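Local coordinates for protein glycoside Hydrolase Family 43_12 (Metagenome, PDB 7JVH) that probably hydrolyses glycosidic bonds in plant cell-wall polysaccharides or oligosaccharides such as xylan fragments, as a family 43 glycoside hydrolase of subfamily 12, at residues 324-328 and 522-526. Residues are numbered along the deposited sequence; the frame is centred on the assembly and turned at random.
Sequences PNSKG and DGLNY
A turn-to-turn contact bridges the five-bladed beta-propeller of the family 43 hydrolase and its C-terminal concanavalin A-like beta-sandwich, where the side-chain amide of Asn-325 meets the backbone of Gly-523. Asn-325 ND2 donates to Gly-523 O at 3.0 Å in a fairly straight bond. The acceptor lies close to the amide plane of Asn-325, while the donor sits 32° off the carbonyl plane of Gly-523. A chi1 of 76° sets Asn-325 CG between the backbone N and carbonyl carbon, and with chi2 near zero OD1 faces later N-H groups of its own type I turn and just beyond, accepting from Asn-329 N and, weakly, from Lys-327 N. Beside this bond, Leu-524 CD2 reaches across to Lys-327 CD at 3.6 Å, the two side chains crossing at about a right angle, and to Ser-326 OG at 3.8 Å. With an alanine here in place of Asn-325, Gly-523 O would probably lose its partner from the propeller, and Asn-329 N and Lys-327 N the oxygen they share. On the sandwich side, Asp-522 OD1 takes Asn-525 N nearly end-on (an Asx motif) and Leu-524 N from above the carboxylate plane (an Asx turn), both at 2.9 Å. The propeller turn belongs to the loop linking strands 316-322 and 335-342, and it meets the tight bend between strands 515-522 and 525-531, where Tyr-526 OH is hydrogen-bonded to Asn-331 ND2 of that loop and to Gln-438 OE1.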
loop_
_atom_site.group_PDB
_atom_site.type_symbol
_atom_site.label_atom_id
_atom_site.label_comp_id
_atom_site.label_asym_id
_atom_site.label_seq_id
_atom_site.Cartn_x
_atom_site.Cartn_y
_atom_site.Cartn_z
ATOM N N PRO A 324 9.287 -9.000 -8.460
ATOM C CA PRO A 324 8.864 -10.409 -8.402
ATOM C C PRO A 324 9.975 -11.371 -7.970
ATOM O O PRO A 324 11.158 -11.021 -8.049
ATOM C CB PRO A 324 8.468 -10.726 -9.856
ATOM C CG PRO A 324 9.337 -9.751 -10.655
ATOM C CD PRO A 324 9.462 -8.499 -9.828
ATOM N N ASN A 325 9.587 -12.575 -7.527
ATOM C CA ASN A 325 10.527 -13.627 -7.140
ATOM C C ASN A 325 10.942 -14.402 -8.384
ATOM O O ASN A 325 10.560 -14.043 -9.490
ATOM C CB ASN A 325 9.948 -14.543 -6.044
ATOM C CG ASN A 325 8.927 -15.530 -6.568
ATOM O OD1 ASN A 325 8.413 -15.383 -7.669
ATOM N ND2 ASN A 325 8.635 -16.560 -5.765
ATOM N N SER A 326 11.738 -15.458 -8.200
ATOM C CA SER A 326 12.283 -16.250 -9.314
ATOM C C SER A 326 11.221 -16.899 -10.217
ATOM O O SER A 326 11.516 -17.235 -11.356
ATOM C CB SER A 326 13.238 -17.331 -8.784
ATOM O OG SER A 326 12.584 -18.222 -7.907
ATOM N N LYS A 327 10.005 -17.097 -9.679
ATOM C CA LYS A 327 8.875 -17.673 -10.413
ATOM C C LYS A 327 7.885 -16.619 -10.954
ATOM O O LYS A 327 6.837 -16.970 -11.484
ATOM C CB LYS A 327 8.136 -18.681 -9.538
ATOM C CG LYS A 327 8.945 -19.948 -9.255
ATOM C CD LYS A 327 8.316 -20.798 -8.183
ATOM C CE LYS A 327 7.001 -21.444 -8.658
ATOM N NZ LYS A 327 7.199 -22.342 -9.844
ATOM N N GLY A 328 8.230 -15.338 -10.801
ATOM C CA GLY A 328 7.413 -14.224 -11.242
ATOM C C GLY A 328 6.311 -13.773 -10.299
ATOM O O GLY A 328 5.562 -12.833 -10.611
ATOM N N ASP A 522 12.009 -18.093 2.274
ATOM C CA ASP A 522 13.127 -17.992 1.367
ATOM C C ASP A 522 12.711 -17.491 -0.017
ATOM O O ASP A 522 13.464 -17.618 -0.968
ATOM C CB ASP A 522 13.801 -19.365 1.232
ATOM C CG ASP A 522 12.916 -20.392 0.571
ATOM O OD1 ASP A 522 11.723 -20.112 0.335
ATOM O OD2 ASP A 522 13.440 -21.490 0.287
ATOM N N GLY A 523 11.492 -16.943 -0.121
ATOM C CA GLY A 523 10.930 -16.467 -1.377
ATOM C C GLY A 523 10.120 -17.508 -2.120
ATOM O O GLY A 523 9.284 -17.139 -2.942
ATOM N N LEU A 524 10.370 -18.796 -1.839
ATOM C CA LEU A 524 9.674 -19.918 -2.461
ATOM C C LEU A 524 8.659 -20.593 -1.543
ATOM O O LEU A 524 7.602 -21.018 -2.002
ATOM C CB LEU A 524 10.655 -20.978 -2.972
ATOM C CG LEU A 524 11.483 -20.622 -4.233
ATOM C CD1 LEU A 524 12.535 -21.688 -4.522
ATOM C CD2 LEU A 524 10.663 -20.361 -5.495
ATOM N N ASN A 525 9.005 -20.735 -0.258
ATOM C CA ASN A 525 8.137 -21.345 0.770
ATOM C C ASN A 525 8.220 -20.646 2.109
ATOM O O ASN A 525 9.162 -19.916 2.361
ATOM C CB ASN A 525 8.451 -22.834 0.967
ATOM C CG ASN A 525 8.187 -23.640 -0.275
ATOM O OD1 ASN A 525 7.023 -24.004 -0.578
ATOM N ND2 ASN A 525 9.239 -23.957 -0.998
ATOM N N TYR A 526 7.189 -20.824 2.934
ATOM C CA TYR A 526 7.125 -20.305 4.292
ATOM C C TYR A 526 7.268 -21.512 5.208
ATOM O O TYR A 526 6.657 -22.554 4.966
ATOM C CB TYR A 526 5.771 -19.636 4.553
ATOM C CG TYR A 526 5.556 -18.290 3.913
ATOM C CD1 TYR A 526 5.183 -18.177 2.580
ATOM C CD2 TYR A 526 5.702 -17.120 4.654
ATOM C CE1 TYR A 526 4.970 -16.933 1.996
ATOM C CE2 TYR A 526 5.503 -15.871 4.078
ATOM C CZ TYR A 526 5.126 -15.790 2.741
ATOM O OH TYR A 526 4.907 -14.573 2.139
#